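Local coordinates for protein glucosamine kinase (Streptacidiphilus jiangxiensis, PDB 6HWJ) that phosphorylates D-glucosamine at the expense of ATP, using magnesium ions, to give D-glucosamine 6-phosphate, and acts less readily on glucose, at residues Ala15-Ser20 with Ala56-Pro61; Pro32-Ala37 with Val49-Asp54. All blocks are in the same frame, centred on the assembly; numbering follows the deposited sequence.

Contact 1. Residues Ala15-Ser20 with Ala56-Pro61; sequences ALVLPS and ARWTVP
With CG anti to the carbonyl carbon (chi1 -50°) and the indole then turned broadside (chi2 79°), Trp58 offers one face of its ring system to Val17. The valine answers with a chi1 of -55°, which places CG2 between the backbone N and the carbonyl carbon and brings that methyl over the indole. Val17 CG2 sits 3.7 Å from the centroid of the five-membered ring of Trp58, close to the ring normal, so this is a CH-pi contact over the face. The second branch is used as well: Val17 CG1 lies 3.9 Å from Trp58 CG and 4.0 Å from Val60 CG2. A beta-branched residue suits the place because its two methyls serve two partners at once. Val60, two residues along the strand from Trp58, points the same way and also receives Leu16, whose carbonyl O is 3.7 Å from Val60 CG1. At the far end of the indole, Leu18 CD2 comes obliquely to within 4.1 Å of Trp58 CH2; the CB of Leu18 turns away, but its branched end swings back. The polar N-H of Trp58 is taken up by Ser52 OG, and Arg137 makes a cation-pi interaction with the indole. No direct hydrogen bond joins the two segments. Instead a water lies 2.8 Å from Val17 O and 2.7 Å from Thr59 O, linking two carbonyls that could not bond to each other. The result is a short 3-10 turn, with Leu18 N bonded to Ala15 O, whose apolar side chains pack on alternate residues of strand 57-65, as in the buried layer between a connecting loop and one face of an antiparallel beta sheet.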
# COMPACT_ATOMS: atom_id res chain seq x y z
N ALA A 15 12.22 -22.39 -14.77
CA ALA A 15 11.58 -22.27 -13.46
C ALA A 15 12.44 -21.53 -12.45
O ALA A 15 11.96 -21.23 -11.35
CB ALA A 15 11.25 -23.67 -12.92
N LEU A 16 13.70 -21.24 -12.79
CA LEU A 16 14.57 -20.46 -11.92
C LEU A 16 13.88 -19.20 -11.41
O LEU A 16 14.06 -18.81 -10.26
CB LEU A 16 15.84 -20.09 -12.69
CG LEU A 16 16.92 -19.28 -11.97
CD1 LEU A 16 17.60 -20.13 -10.90
CD2 LEU A 16 17.92 -18.77 -12.98
N VAL A 17 13.08 -18.54 -12.26
CA VAL A 17 12.53 -17.24 -11.87
C VAL A 17 11.36 -17.34 -10.90
O VAL A 17 10.88 -16.30 -10.41
CB VAL A 17 12.05 -16.42 -13.10
CG1 VAL A 17 13.17 -16.27 -14.14
CG2 VAL A 17 10.84 -17.07 -13.73
N LEU A 18 10.89 -18.57 -10.56
CA LEU A 18 9.66 -18.71 -9.76
C LEU A 18 9.96 -18.93 -8.28
O LEU A 18 10.72 -19.86 -7.94
CB LEU A 18 8.82 -19.88 -10.28
CG LEU A 18 8.25 -19.71 -11.69
CD1 LEU A 18 7.54 -20.98 -12.13
CD2 LEU A 18 7.31 -18.53 -11.76
N PRO A 19 9.38 -18.14 -7.37
CA PRO A 19 9.60 -18.40 -5.94
C PRO A 19 9.16 -19.79 -5.50
O PRO A 19 9.88 -20.44 -4.73
CB PRO A 19 8.77 -17.31 -5.25
CG PRO A 19 8.60 -16.25 -6.26
CD PRO A 19 8.53 -16.95 -7.58
N SER A 20 8.01 -20.25 -5.96
CA SER A 20 7.48 -21.55 -5.57
C SER A 20 8.02 -22.69 -6.44
O SER A 20 7.52 -23.82 -6.33
CB SER A 20 5.95 -21.54 -5.63
OG SER A 20 5.48 -21.26 -6.94
N ALA A 56 8.72 -11.40 -20.28
CA ALA A 56 8.45 -11.10 -18.88
C ALA A 56 9.75 -10.96 -18.10
O ALA A 56 10.69 -11.74 -18.30
CB ALA A 56 7.58 -12.18 -18.26
N ARG A 57 9.81 -9.97 -17.23
CA ARG A 57 11.01 -9.67 -16.45
C ARG A 57 10.79 -10.03 -15.00
O ARG A 57 9.68 -9.92 -14.47
CB ARG A 57 11.39 -8.19 -16.53
CG ARG A 57 11.92 -7.75 -17.86
CD ARG A 57 12.83 -6.52 -17.70
NE ARG A 57 12.16 -5.42 -17.01
CZ ARG A 57 12.77 -4.29 -16.66
NH1 ARG A 57 12.09 -3.34 -16.03
NH2 ARG A 57 14.05 -4.11 -16.92
N TRP A 58 11.87 -10.45 -14.34
CA TRP A 58 11.80 -11.00 -13.00
C TRP A 58 12.99 -10.57 -12.15
O TRP A 58 14.11 -10.50 -12.65
CB TRP A 58 11.79 -12.55 -13.04
CG TRP A 58 10.80 -13.15 -13.99
CD1 TRP A 58 10.92 -13.28 -15.35
CD2 TRP A 58 9.54 -13.73 -13.64
NE1 TRP A 58 9.81 -13.90 -15.86
CE2 TRP A 58 8.94 -14.18 -14.84
CE3 TRP A 58 8.84 -13.89 -12.43
CZ2 TRP A 58 7.68 -14.78 -14.86
CZ3 TRP A 58 7.60 -14.50 -12.47
CH2 TRP A 58 7.03 -14.94 -13.67
N THR A 59 12.74 -10.31 -10.88
CA THR A 59 13.80 -10.18 -9.88
C THR A 59 14.07 -11.57 -9.33
O THR A 59 13.14 -12.22 -8.84
CB THR A 59 13.42 -9.24 -8.74
OG1 THR A 59 13.10 -7.96 -9.27
CG2 THR A 59 14.58 -9.11 -7.72
N VAL A 60 15.32 -12.01 -9.40
CA VAL A 60 15.63 -13.36 -8.94
C VAL A 60 16.81 -13.31 -7.98
O VAL A 60 17.93 -12.96 -8.41
CB VAL A 60 15.94 -14.30 -10.12
CG1 VAL A 60 16.05 -15.72 -9.60
CG2 VAL A 60 14.87 -14.19 -11.21
N PRO A 61 16.63 -13.65 -6.70
CA PRO A 61 17.80 -13.87 -5.85
C PRO A 61 18.46 -15.18 -6.24
O PRO A 61 17.81 -16.22 -6.32
CB PRO A 61 17.20 -13.93 -4.43
CG PRO A 61 15.83 -14.50 -4.64
CD PRO A 61 15.37 -13.98 -6.01
O HOH W 1 12.24 -14.75 -8.48

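Contact 2. Residues Pro32-Ala37 with Val49-Asp54; sequences PLRLDA and VVRSAD
At the edge of the Arg51 guanidinium, near its plane, lies the carboxylate of Asp36, while NH1 of Arg34 approaches the same guanidinium obliquely. This charged cluster sits on a beta hairpin, formed by strands 34-42 and 45-51, that contains a classic beta bulge. Arg51 grips the acid side-on, with two of its nitrogens, NE and NH2, on one oxygen: Asp36 OD2 is 2.8 Å from Arg51 NH2 and 2.9 Å from Arg51 NE. Asp36 OD2 meets Arg51 NE with its syn lone pair, whereas Arg51 NH2 comes from above the carboxylate plane. Both bonds go to OD2 and the carboxylate and guanidinium planes stand 55° apart, so this is neither a two-oxygen nor a flat salt bridge. The other carboxylate oxygen serves Arg34, whose NE is 3.2 Å from Asp36 OD1. The two arginines run side by side with their guanidinium planes 70° apart; gathered round one acid, they share its charge. In these long chains the bend at chi3 (-60° in Arg51) turns the guanidinium across toward the acid. In the backbone, Arg34 and Arg51 form a hydrogen-bonded antiparallel pair, with Arg51 N 2.8 Å from Arg34 O. On the face opposite the arginines, Leu35 CD1 meets Val50 CG2 at 3.9 Å and Leu33 CB packs on Val50 CG1; Val9 of helix 5-11 touches both Leu33 and Val50, making an apolar patch where leucine and valine are apt. Asp36 and Ala37 both face Val49, which defines the bulge; this probably helps the Asp36 side chain turn toward the neighbouring strand. Val49 O accepts from both residues: a bond from Asp36 N at 2.8 Å and a weak, longer one from Ala37 N at 3.4 Å.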
# COMPACT_ATOMS: atom_id res chain seq x y z
N PRO A 32 14.65 -19.93 -23.70
CA PRO A 32 15.62 -19.86 -22.61
C PRO A 32 15.56 -18.53 -21.88
O PRO A 32 15.02 -17.57 -22.43
CB PRO A 32 16.96 -20.02 -23.33
CG PRO A 32 16.73 -19.36 -24.66
CD PRO A 32 15.26 -19.61 -25.01
N LEU A 33 16.07 -18.49 -20.65
CA LEU A 33 16.17 -17.27 -19.89
C LEU A 33 17.34 -16.42 -20.38
O LEU A 33 18.30 -16.92 -20.96
CB LEU A 33 16.37 -17.57 -18.40
CG LEU A 33 15.36 -18.47 -17.69
CD1 LEU A 33 15.75 -18.58 -16.20
CD2 LEU A 33 13.95 -17.92 -17.81
N ARG A 34 17.25 -15.12 -20.13
CA ARG A 34 18.33 -14.19 -20.45
C ARG A 34 18.56 -13.27 -19.26
O ARG A 34 17.61 -12.69 -18.72
CB ARG A 34 18.02 -13.36 -21.70
CG ARG A 34 19.21 -12.56 -22.21
CD ARG A 34 18.83 -11.70 -23.42
NE ARG A 34 17.94 -10.61 -23.04
CZ ARG A 34 17.38 -9.77 -23.91
NH1 ARG A 34 16.58 -8.81 -23.47
NH2 ARG A 34 17.62 -9.89 -25.21
N LEU A 35 19.81 -13.13 -18.85
CA LEU A 35 20.18 -12.26 -17.75
C LEU A 35 20.37 -10.84 -18.27
O LEU A 35 21.25 -10.59 -19.09
CB LEU A 35 21.44 -12.78 -17.07
CG LEU A 35 21.91 -12.06 -15.81
CD1 LEU A 35 20.83 -12.08 -14.73
CD2 LEU A 35 23.19 -12.72 -15.29
N ASP A 36 19.53 -9.92 -17.80
CA ASP A 36 19.62 -8.52 -18.22
C ASP A 36 20.54 -7.70 -17.33
O ASP A 36 21.15 -6.73 -17.80
CB ASP A 36 18.23 -7.88 -18.23
CG ASP A 36 17.42 -8.25 -19.47
OD1 ASP A 36 17.99 -8.81 -20.43
OD2 ASP A 36 16.20 -7.98 -19.47
N ALA A 37 20.63 -8.04 -16.05
CA ALA A 37 21.45 -7.28 -15.11
C ALA A 37 21.71 -8.15 -13.91
O ALA A 37 20.89 -9.00 -13.55
CB ALA A 37 20.75 -5.97 -14.70
N VAL A 49 18.23 -9.66 -12.64
CA VAL A 49 17.06 -9.23 -13.38
C VAL A 49 17.02 -10.10 -14.63
O VAL A 49 17.90 -9.99 -15.49
CB VAL A 49 17.12 -7.74 -13.72
CG1 VAL A 49 15.94 -7.36 -14.60
CG2 VAL A 49 17.15 -6.90 -12.44
N VAL A 50 16.05 -11.00 -14.69
CA VAL A 50 16.02 -12.06 -15.68
C VAL A 50 14.79 -11.89 -16.55
O VAL A 50 13.71 -11.53 -16.06
CB VAL A 50 16.05 -13.45 -15.02
CG1 VAL A 50 16.06 -14.56 -16.05
CG2 VAL A 50 17.26 -13.56 -14.09
N ARG A 51 14.97 -12.13 -17.83
CA ARG A 51 13.88 -12.11 -18.81
C ARG A 51 13.60 -13.53 -19.27
O ARG A 51 14.51 -14.24 -19.70
CB ARG A 51 14.26 -11.21 -19.98
CG ARG A 51 13.13 -10.79 -20.87
CD ARG A 51 13.65 -9.91 -22.01
NE ARG A 51 14.29 -8.69 -21.51
CZ ARG A 51 13.75 -7.47 -21.56
NH1 ARG A 51 12.55 -7.28 -22.10
NH2 ARG A 51 14.43 -6.44 -21.08
N SER A 52 12.34 -13.95 -19.16
CA SER A 52 11.93 -15.19 -19.79
C SER A 52 11.65 -14.93 -21.29
O SER A 52 11.59 -13.79 -21.75
CB SER A 52 10.72 -15.77 -19.08
OG SER A 52 9.79 -14.77 -18.71
N ALA A 53 11.51 -16.01 -22.05
CA ALA A 53 11.41 -15.91 -23.50
C ALA A 53 10.15 -15.18 -23.96
O ALA A 53 10.06 -14.80 -25.13
CB ALA A 53 11.47 -17.31 -24.14
N ASP A 54 9.18 -14.98 -23.07
CA ASP A 54 7.98 -14.22 -23.38
C ASP A 54 8.14 -12.74 -23.04
O ASP A 54 7.14 -12.03 -22.95
CB ASP A 54 6.78 -14.80 -22.62
CG ASP A 54 7.00 -14.81 -21.11
OD1 ASP A 54 8.10 -14.40 -20.67
OD2 ASP A 54 6.08 -15.22 -20.37

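Contact 2 is nested within the chain loop that contact 1 closes; their centres lie 9 Å apart, and both reach the same antiparallel sheet, where strand 45-51 neighbours strand 57-65. A probable hydrogen bond joins them directly, from Trp58 N to Val50 O at 2.7 Å. Val50 is shared apolar ground, touched by Val17 and Val60 of contact 1 as well as by its own hairpin partners. Both contacts lie away from the ATP and glucosamine sites and from Gln305 and Asp317, which bind magnesium. A bound magnesium ion lies about 8 Å from the Leu18 side chain, and one about 10 Å from that of Leu33.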